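Long-range contacts in transcriptional regulator (Mesorhizobium loti, PDB 3BHQ), which probably binds cis-regulatory DNA and controls transcription as a dimeric member of the TetR family: residues F87-L92 / A201-Y206; L95-I100 / A189-H194; V102-E107 / I173-A178. All blocks are in the same frame, centred on the assembly; numbering follows the deposited sequence. Where two conformers were deposited one is given.

Contact 1: F87-L92 / A201-Y206; sequences FMEGGL and AFLAVY
L203 joins the start of helix 88-103 to the end of helix 188-206 in a small, wholly apolar contact near one end of the all-helical C-terminal domain of this TetR-family protein. The two short helical segments run at 134° to each other with axes 11.0 Å apart, a wide spacing that long aliphatic side chains must bridge. L203 suits the task because its two methyls divide the work. CD1 settles on the backbone of the first helical turn, 3.6 Å from E89 CA, and also lies against E89 CB and CG, so the glutamate contributes only the aliphatic part of an extended chain whose carboxylate continues beyond the contact. CD2 of L203 meets L92 CD1 tip to tip at 3.6 Å. In L203 the CG stands anti to the carbonyl carbon (chi1 -72°), which directs the fork across the gap. The same L92 CD1 approaches the F202 ring obliquely, 4.0 Å from CD2, and thus touches two successive residues of the other helix. With only an alanine here, a gap would probably open between the helices, leaving L92 CD1 without its closest partner across the contact and E89 without its apolar cover. F145 of helix 123-150 meets both L92 and the F202 ring, while L166 of helix 159-181 also packs on F202; A204 and V205, beyond L203, touch V205 of the second subunit.

Contact 2: L95-I100 / A189-H194; sequences LARRLI and AELERH
The guanidinium of R97 and the carboxylate of E192 lie stacked, their planes only 8° apart, with E192 CG over one face of the guanidinium and offset toward its rim. The other flat group, the H194 ring, is met at its edge and in its plane by I100 CD1, 3.9 Å from CD2. Together they border a helix pair of the TetR-family C-terminal domain whose N-to-C directions differ by 126°, nearer antiparallel than parallel, with the segment axes 9.3 Å apart. Stacking places R97 NH1 3.9 Å from E192 OE2, a long salt bridge; because OE2 is stacked above the guanidinium instead of beside it, the attraction is one of charges, with no N-H aimed at the oxygen. R97 gives its stronger ionic partnership to D196 through NH2, and the two acidic residues, one turn apart on helix 188-206, probably both stabilise its positive charge. An arginine fits here because its long, extended chain reaches across the neighbouring helix to E192 and D196 while its methylenes remain available for apolar contact: CB is 4.0 Å from L191 CD2. Farther inward, branched aliphatic residues take over. L191 and I100 lie side by side, pointing contrary ways, and CG2 of the isoleucine lies against both CG and CD1 of the leucine. With CG anti to the backbone N (chi1 -177°), L191 swings its fork toward the other helix, where CD2 also lies over the R97 backbone. H194 is held through NE2 by a hydrogen bond to L170 O of helix 159-181, while I100 CD1 sits 3.8 Å from L191 O.

Contact 3: V102-E107 / I173-A178; sequences VLMDEE and IPMNEA. With EDO (1,2-ethanediol), chain G.
Apolar contacts between two selenomethionines, M104 and M175, form the middle of this buried meeting between the turn after helix 88-103 and helix 159-181. In the conformer of M104 described here, its SE lies 3.6 Å from M175 CE as the two chains pass at a slant. Both chains fold back on themselves (for M104, chi2 -62° and chi3 -56°), flexible, unbranched chains that can bend to bring SE and CE against the facing helix. The bends carry M104 CE over the opposing helix, 3.8 Å from A178 CB and 4.2 Å from P174 CB; the small alanine lets the methyl come close to that helix.

Contacts with backbone oxygens supplement this packing without hydrogen bonds between the segments. M104 CE lies 3.4 Å from P174 O, which accepts the helical bond from A178 N. M175 CE approaches L103 O to 3.7 Å; this buried carbonyl has no polar partner in the model, so the methyl covers it without satisfying it.

The polar interactions lie at the back of helix 159-181. N176 OD1 accepts a 2.8 Å hydrogen bond from O2 of a 1,2-ethanediol, probably from the crystallisation liquor, and another from R112 NH2 of the second subunit, whose NH1 also binds the diol.

L109 of helix 106-117 touches M104, M175 and A178, while L103 reaches V71 of helix 56-83; across the dimer interface, M175 packs on W172 of the second subunit.

Overall arrangement
All three contacts involve helix 88-103 or the turn that follows it, within the C-terminal domain. Contacts 1 and 2 pair successive parts of this helix with helix 188-206, their centres 14 Å apart. Contact 3 turns instead to helix 159-181, which precedes helix 188-206 in the chain; its centre is 12 Å from contact 2 and 22 Å from contact 1. First segments advance along the sequence as their partners step backward, so that the loop of contact 3 lies within that of contact 2, and that within contact 1. H194 touches P174, joining contacts 2 and 3. Contacts 1 and 3 also touch the second subunit, linking the monomer's helical packing to its dimer interface.

Contact 1: F87-L92 / A201-Y206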
loop_
_atom_site.group_PDB
_atom_site.type_symbol
_atom_site.label_atom_id
_atom_site.label_comp_id
_atom_site.label_asym_id
_atom_site.label_seq_id
_atom_site.Cartn_x
_atom_site.Cartn_y
_atom_site.Cartn_z
ATOM N N PHE A 87 -3.732 -29.352 -10.500
ATOM C CA PHE A 87 -3.508 -29.259 -9.076
ATOM C C PHE A 87 -3.550 -27.794 -8.624
ATOM O O PHE A 87 -2.768 -26.961 -9.091
ATOM C CB PHE A 87 -2.175 -29.913 -8.729
ATOM C CG PHE A 87 -2.106 -31.328 -9.139
ATOM C CD1 PHE A 87 -2.720 -32.302 -8.371
ATOM C CD2 PHE A 87 -1.455 -31.705 -10.304
ATOM C CE1 PHE A 87 -2.696 -33.613 -8.755
ATOM C CE2 PHE A 87 -1.427 -33.038 -10.703
ATOM C CZ PHE A 87 -2.043 -33.985 -9.937
HETATM N N MSE A 88 -4.475 -27.497 -7.708
HETATM C CA MSE A 88 -4.653 -26.138 -7.240
HETATM C C MSE A 88 -3.541 -25.608 -6.387
HETATM O O MSE A 88 -3.276 -24.400 -6.519
HETATM C CB MSE A 88 -5.989 -25.950 -6.497
HETATM C CG MSE A 88 -7.207 -26.066 -7.404
HETATM SE SE MSE A 88 -7.325 -24.751 -8.780
HETATM C CE MSE A 88 -6.483 -25.773 -10.240
ATOM N N GLU A 89 -2.933 -26.400 -5.489
ATOM C CA GLU A 89 -1.860 -25.846 -4.665
ATOM C C GLU A 89 -0.666 -25.472 -5.553
ATOM O O GLU A 89 -0.206 -24.349 -5.488
ATOM C CB GLU A 89 -1.444 -26.695 -3.450
ATOM C CG GLU A 89 -0.574 -25.869 -2.453
ATOM C CD GLU A 89 -0.435 -26.476 -1.047
ATOM O OE1 GLU A 89 -0.470 -27.718 -0.912
ATOM O OE2 GLU A 89 -0.260 -25.697 -0.078
ATOM N N GLY A 90 -0.210 -26.381 -6.380
ATOM C CA GLY A 90 0.888 -26.048 -7.304
ATOM C C GLY A 90 0.526 -24.937 -8.280
ATOM O O GLY A 90 1.326 -24.060 -8.554
ATOM N N GLY A 91 -0.692 -24.985 -8.828
ATOM C CA GLY A 91 -1.155 -23.984 -9.765
ATOM C C GLY A 91 -1.176 -22.601 -9.138
ATOM O O GLY A 91 -0.680 -21.649 -9.730
ATOM N N LEU A 92 -1.714 -22.519 -7.928
ATOM C CA LEU A 92 -1.740 -21.239 -7.186
ATOM C C LEU A 92 -0.348 -20.762 -6.802
ATOM O O LEU A 92 -0.105 -19.548 -6.796
ATOM C CB LEU A 92 -2.654 -21.310 -5.960
ATOM C CG LEU A 92 -4.149 -21.221 -6.277
ATOM C CD1 LEU A 92 -5.016 -21.781 -5.144
ATOM C CD2 LEU A 92 -4.528 -19.792 -6.662
ATOM N N ALA A 201 -2.268 -20.612 3.211
ATOM C CA ALA A 201 -3.299 -19.947 3.991
ATOM C C ALA A 201 -4.569 -19.733 3.164
ATOM O O ALA A 201 -5.689 -19.939 3.619
ATOM C CB ALA A 201 -2.768 -18.609 4.521
ATOM N N PHE A 202 -4.394 -19.289 1.919
ATOM C CA PHE A 202 -5.505 -19.104 0.988
ATOM C C PHE A 202 -6.334 -20.379 0.816
ATOM O O PHE A 202 -7.566 -20.315 0.876
ATOM C CB PHE A 202 -5.002 -18.616 -0.374
ATOM C CG PHE A 202 -6.098 -18.425 -1.392
ATOM C CD1 PHE A 202 -6.750 -17.208 -1.504
ATOM C CD2 PHE A 202 -6.463 -19.469 -2.247
ATOM C CE1 PHE A 202 -7.733 -17.044 -2.461
ATOM C CE2 PHE A 202 -7.473 -19.309 -3.187
ATOM C CZ PHE A 202 -8.102 -18.095 -3.281
ATOM N N LEU A 203 -5.679 -21.523 0.598
ATOM C CA LEU A 203 -6.402 -22.791 0.434
ATOM C C LEU A 203 -7.069 -23.280 1.723
ATOM O O LEU A 203 -8.079 -23.994 1.647
ATOM C CB LEU A 203 -5.503 -23.884 -0.178
ATOM C CG LEU A 203 -5.215 -23.645 -1.664
ATOM C CD1 LEU A 203 -4.153 -24.603 -2.181
ATOM C CD2 LEU A 203 -6.459 -23.732 -2.514
ATOM N N ALA A 204 -6.540 -22.881 2.889
ATOM C CA ALA A 204 -7.170 -23.198 4.174
ATOM C C ALA A 204 -8.566 -22.601 4.253
ATOM O O ALA A 204 -9.458 -23.195 4.849
ATOM C CB ALA A 204 -6.306 -22.747 5.346
ATOM N N VAL A 205 -8.772 -21.447 3.620
ATOM C CA VAL A 205 -10.071 -20.799 3.556
ATOM C C VAL A 205 -10.902 -21.197 2.338
ATOM O O VAL A 205 -12.101 -21.487 2.445
ATOM C CB VAL A 205 -9.925 -19.227 3.408
ATOM C CG1 VAL A 205 -11.308 -18.549 3.486
ATOM C CG2 VAL A 205 -8.952 -18.632 4.394
ATOM N N TYR A 206 -10.274 -21.178 1.159
ATOM C CA TYR A 206 -10.996 -21.323 -0.115
ATOM C C TYR A 206 -10.843 -22.644 -0.866
ATOM O O TYR A 206 -11.412 -22.812 -1.960
ATOM C CB TYR A 206 -10.644 -20.156 -1.036
ATOM C CG TYR A 206 -11.014 -18.817 -0.443
ATOM C CD1 TYR A 206 -12.363 -18.466 -0.258
ATOM C CD2 TYR A 206 -10.048 -17.909 -0.071
ATOM C CE1 TYR A 206 -12.717 -17.248 0.287
ATOM C CE2 TYR A 206 -10.394 -16.674 0.475
ATOM C CZ TYR A 206 -11.734 -16.351 0.651
ATOM O OH TYR A 206 -12.093 -15.137 1.177
#

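Contact 2: L95-I100 / A189-H194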
loop_
_atom_site.group_PDB
_atom_site.type_symbol
_atom_site.label_atom_id
_atom_site.label_comp_id
_atom_site.label_asym_id
_atom_site.label_seq_id
_atom_site.Cartn_x
_atom_site.Cartn_y
_atom_site.Cartn_z
ATOM N N LEU A 95 1.098 -19.171 -9.874
ATOM C CA LEU A 95 0.494 -17.837 -10.055
ATOM C C LEU A 95 1.073 -16.836 -9.054
ATOM O O LEU A 95 1.479 -15.730 -9.453
ATOM C CB LEU A 95 -1.039 -17.885 -9.887
ATOM C CG LEU A 95 -1.827 -16.573 -9.915
ATOM C CD1 LEU A 95 -1.545 -15.878 -11.256
ATOM C CD2 LEU A 95 -3.308 -16.781 -9.713
ATOM N N ALA A 96 1.097 -17.229 -7.785
ATOM C CA ALA A 96 1.604 -16.340 -6.701
ATOM C C ALA A 96 3.039 -15.914 -6.933
ATOM O O ALA A 96 3.390 -14.738 -6.758
ATOM C CB ALA A 96 1.491 -17.002 -5.356
ATOM N N ARG A 97 3.885 -16.858 -7.329
ATOM C CA ARG A 97 5.287 -16.553 -7.628
ATOM C C ARG A 97 5.417 -15.545 -8.780
ATOM O O ARG A 97 6.228 -14.605 -8.698
ATOM C CB ARG A 97 6.072 -17.834 -7.925
ATOM C CG ARG A 97 6.223 -18.749 -6.723
ATOM C CD ARG A 97 6.716 -20.109 -7.166
ATOM N NE ARG A 97 6.750 -21.106 -6.086
ATOM C CZ ARG A 97 7.319 -22.313 -6.211
ATOM N NH1 ARG A 97 7.938 -22.687 -7.334
ATOM N NH2 ARG A 97 7.302 -23.168 -5.194
ATOM N N ARG A 98 4.605 -15.701 -9.837
ATOM C CA ARG A 98 4.619 -14.762 -10.971
ATOM C C ARG A 98 4.081 -13.388 -10.567
ATOM O O ARG A 98 4.629 -12.364 -10.984
ATOM C CB ARG A 98 3.824 -15.289 -12.174
ATOM C CG ARG A 98 4.403 -16.527 -12.829
ATOM C CD ARG A 98 5.687 -16.255 -13.645
ATOM N NE ARG A 98 5.439 -15.422 -14.832
ATOM C CZ ARG A 98 5.716 -14.120 -14.992
ATOM N NH1 ARG A 98 5.404 -13.544 -16.152
ATOM N NH2 ARG A 98 6.308 -13.386 -14.046
ATOM N N LEU A 99 3.007 -13.360 -9.761
ATOM C CA LEU A 99 2.410 -12.084 -9.282
ATOM C C LEU A 99 3.421 -11.283 -8.491
ATOM O O LEU A 99 3.529 -10.061 -8.687
ATOM C CB LEU A 99 1.166 -12.308 -8.410
ATOM C CG LEU A 99 -0.098 -12.885 -9.039
ATOM C CD1 LEU A 99 -1.142 -13.116 -7.933
ATOM C CD2 LEU A 99 -0.644 -11.973 -10.154
ATOM N N ILE A 100 4.129 -11.940 -7.580
ATOM C CA ILE A 100 5.189 -11.275 -6.793
ATOM C C ILE A 100 6.238 -10.690 -7.701
ATOM O O ILE A 100 6.596 -9.540 -7.582
ATOM C CB ILE A 100 5.927 -12.236 -5.817
ATOM C CG1 ILE A 100 5.004 -12.571 -4.657
ATOM C CG2 ILE A 100 7.247 -11.607 -5.282
ATOM C CD1 ILE A 100 5.586 -13.581 -3.694
ATOM N N ALA A 189 14.708 -18.273 -3.321
ATOM C CA ALA A 189 14.221 -19.090 -2.184
ATOM C C ALA A 189 13.216 -18.354 -1.278
ATOM O O ALA A 189 12.187 -18.941 -0.901
ATOM C CB ALA A 189 15.384 -19.624 -1.337
ATOM N N GLU A 190 13.506 -17.086 -0.954
ATOM C CA GLU A 190 12.611 -16.282 -0.105
ATOM C C GLU A 190 11.296 -15.965 -0.814
ATOM O O GLU A 190 10.222 -16.067 -0.199
ATOM C CB GLU A 190 13.257 -14.957 0.311
ATOM C CG GLU A 190 14.463 -15.080 1.224
ATOM C CD GLU A 190 15.120 -13.728 1.476
ATOM O OE1 GLU A 190 16.273 -13.510 1.036
ATOM O OE2 GLU A 190 14.433 -12.864 2.074
ATOM N N LEU A 191 11.394 -15.551 -2.083
ATOM C CA LEU A 191 10.207 -15.250 -2.924
ATOM C C LEU A 191 9.230 -16.444 -2.936
ATOM O O LEU A 191 8.037 -16.282 -2.637
ATOM C CB LEU A 191 10.638 -14.890 -4.360
ATOM C CG LEU A 191 9.563 -14.481 -5.392
ATOM C CD1 LEU A 191 10.138 -13.575 -6.501
ATOM C CD2 LEU A 191 8.801 -15.674 -6.035
ATOM N N GLU A 192 9.767 -17.633 -3.238
ATOM C CA GLU A 192 8.979 -18.867 -3.280
ATOM C C GLU A 192 8.397 -19.242 -1.911
ATOM O O GLU A 192 7.206 -19.573 -1.823
ATOM C CB GLU A 192 9.797 -20.027 -3.877
ATOM C CG GLU A 192 10.148 -19.796 -5.372
ATOM C CD GLU A 192 11.016 -20.897 -5.989
ATOM O OE1 GLU A 192 11.378 -21.877 -5.295
ATOM O OE2 GLU A 192 11.335 -20.770 -7.191
ATOM N N ARG A 193 9.200 -19.177 -0.842
ATOM C CA ARG A 193 8.678 -19.500 0.496
ATOM C C ARG A 193 7.491 -18.616 0.870
ATOM O O ARG A 193 6.518 -19.077 1.490
ATOM C CB ARG A 193 9.738 -19.378 1.597
ATOM C CG ARG A 193 10.740 -20.526 1.676
ATOM C CD ARG A 193 11.353 -20.592 3.079
ATOM N NE ARG A 193 11.987 -19.325 3.451
ATOM C CZ ARG A 193 13.203 -18.914 3.061
ATOM N NH1 ARG A 193 13.993 -19.667 2.274
ATOM N NH2 ARG A 193 13.642 -17.723 3.479
ATOM N N HIS A 194 7.598 -17.342 0.492
ATOM C CA HIS A 194 6.557 -16.355 0.773
ATOM C C HIS A 194 5.263 -16.628 -0.005
ATOM O O HIS A 194 4.190 -16.661 0.568
ATOM C CB HIS A 194 7.041 -14.941 0.454
ATOM C CG HIS A 194 6.077 -13.887 0.882
ATOM N ND1 HIS A 194 5.940 -13.527 2.205
ATOM C CD2 HIS A 194 5.169 -13.154 0.195
ATOM C CE1 HIS A 194 5.006 -12.599 2.309
ATOM N NE2 HIS A 194 4.501 -12.382 1.111
#

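Contact 3: V102-E107 / I173-A178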
loop_
_atom_site.group_PDB
_atom_site.type_symbol
_atom_site.label_atom_id
_atom_site.label_comp_id
_atom_site.label_asym_id
_atom_site.label_seq_id
_atom_site.Cartn_x
_atom_site.Cartn_y
_atom_site.Cartn_z
ATOM N N VAL A 102 6.153 -9.853 -10.944
ATOM C CA VAL A 102 5.609 -8.777 -11.768
ATOM C C VAL A 102 5.337 -7.500 -10.966
ATOM O O VAL A 102 5.740 -6.391 -11.353
ATOM C CB VAL A 102 4.300 -9.246 -12.487
ATOM C CG1 VAL A 102 3.569 -8.100 -13.169
ATOM C CG2 VAL A 102 4.629 -10.355 -13.475
ATOM N N LEU A 103 4.619 -7.671 -9.861
ATOM C CA LEU A 103 4.172 -6.533 -9.060
ATOM C C LEU A 103 5.267 -5.881 -8.230
ATOM O O LEU A 103 5.108 -4.709 -7.851
ATOM C CB LEU A 103 2.913 -6.896 -8.260
ATOM C CG LEU A 103 1.710 -7.332 -9.112
ATOM C CD1 LEU A 103 0.563 -7.848 -8.264
ATOM C CD2 LEU A 103 1.231 -6.209 -10.010
HETATM N N MSE A 104 6.361 -6.595 -7.957
HETATM C CA MSE A 104 7.496 -6.052 -7.198
HETATM C C MSE A 104 8.638 -5.591 -8.098
HETATM O O MSE A 104 9.721 -5.281 -7.633
HETATM C CB MSE A 104 7.928 -7.036 -6.112
HETATM C CG MSE A 104 6.815 -7.377 -5.112
HETATM SE SE MSE A 104 6.179 -5.832 -4.113
HETATM C CE MSE A 104 7.956 -5.324 -3.416
ATOM N N ASP A 105 8.387 -5.507 -9.402
ATOM C CA ASP A 105 9.350 -5.001 -10.357
ATOM C C ASP A 105 9.763 -3.584 -9.914
ATOM O O ASP A 105 8.909 -2.756 -9.584
ATOM C CB ASP A 105 8.739 -4.875 -11.744
ATOM C CG ASP A 105 9.690 -4.253 -12.728
ATOM O OD1 ASP A 105 10.603 -4.927 -13.211
ATOM O OD2 ASP A 105 9.531 -3.066 -13.004
ATOM N N GLU A 106 11.061 -3.336 -9.907
ATOM C CA GLU A 106 11.606 -2.098 -9.372
ATOM C C GLU A 106 11.092 -0.836 -10.063
ATOM O O GLU A 106 10.732 0.127 -9.398
ATOM C CB GLU A 106 13.146 -2.166 -9.403
ATOM C CG GLU A 106 13.873 -0.987 -8.740
ATOM C CD GLU A 106 13.618 -0.845 -7.218
ATOM O OE1 GLU A 106 13.144 -1.811 -6.555
ATOM O OE2 GLU A 106 13.912 0.256 -6.681
ATOM N N GLU A 107 11.020 -0.859 -11.390
ATOM C CA GLU A 107 10.549 0.311 -12.116
ATOM C C GLU A 107 9.069 0.572 -11.870
ATOM O O GLU A 107 8.658 1.719 -11.732
ATOM C CB GLU A 107 10.915 0.232 -13.601
ATOM C CG GLU A 107 12.457 0.119 -13.868
ATOM C CD GLU A 107 13.296 1.199 -13.168
ATOM O OE1 GLU A 107 13.053 2.389 -13.437
ATOM O OE2 GLU A 107 14.196 0.870 -12.348
ATOM N N ILE A 173 3.223 -7.416 3.353
ATOM C CA ILE A 173 4.574 -7.124 3.843
ATOM C C ILE A 173 5.493 -6.594 2.729
ATOM O O ILE A 173 5.998 -5.493 2.838
ATOM C CB ILE A 173 5.178 -8.295 4.663
ATOM C CG1 ILE A 173 4.453 -8.393 6.016
ATOM C CG2 ILE A 173 6.667 -8.107 4.890
ATOM C CD1 ILE A 173 4.863 -9.601 6.888
ATOM N N PRO A 174 5.704 -7.371 1.643
ATOM C CA PRO A 174 6.653 -6.841 0.641
ATOM C C PRO A 174 6.337 -5.498 0.001
ATOM O O PRO A 174 7.262 -4.678 -0.186
ATOM C CB PRO A 174 6.753 -7.977 -0.392
ATOM C CG PRO A 174 5.797 -8.941 -0.049
ATOM C CD PRO A 174 5.211 -8.703 1.282
HETATM N N MSE A 175 5.062 -5.264 -0.304
HETATM C CA MSE A 175 4.674 -3.990 -0.942
HETATM C C MSE A 175 4.862 -2.808 0.004
HETATM O O MSE A 175 5.407 -1.770 -0.349
HETATM C CB MSE A 175 3.244 -4.044 -1.495
HETATM C CG MSE A 175 2.842 -2.845 -2.278
HETATM SE SE MSE A 175 3.902 -2.492 -3.812
HETATM C CE MSE A 175 3.261 -3.874 -4.781
ATOM N N ASN A 176 4.417 -2.963 1.251
ATOM C CA ASN A 176 4.632 -1.882 2.218
ATOM C C ASN A 176 6.117 -1.681 2.547
ATOM O O ASN A 176 6.575 -0.545 2.703
ATOM C CB ASN A 176 3.778 -2.095 3.469
ATOM C CG ASN A 176 2.337 -1.788 3.198
ATOM O OD1 ASN A 176 2.004 -0.620 2.953
ATOM N ND2 ASN A 176 1.479 -2.818 3.164
ATOM N N GLU A 177 6.855 -2.774 2.660
ATOM C CA GLU A 177 8.301 -2.664 2.893
ATOM C C GLU A 177 8.958 -1.844 1.760
ATOM O O GLU A 177 9.771 -0.970 2.048
ATOM C CB GLU A 177 8.924 -4.042 3.050
ATOM C CG GLU A 177 10.417 -3.960 3.383
ATOM C CD GLU A 177 11.058 -5.291 3.731
ATOM O OE1 GLU A 177 10.448 -6.359 3.566
ATOM O OE2 GLU A 177 12.193 -5.246 4.203
ATOM N N ALA A 178 8.550 -2.094 0.509
ATOM C CA ALA A 178 9.099 -1.326 -0.629
ATOM C C ALA A 178 8.691 0.108 -0.597
ATOM O O ALA A 178 9.516 1.006 -0.811
ATOM C CB ALA A 178 8.703 -1.924 -1.919
HETATM C C1 EDO G . -0.860 -0.488 0.857
HETATM O O1 EDO G . -0.781 0.947 0.783
HETATM C C2 EDO G . 0.138 -1.086 -0.098
HETATM O O2 EDO G . 1.477 -0.627 0.205
#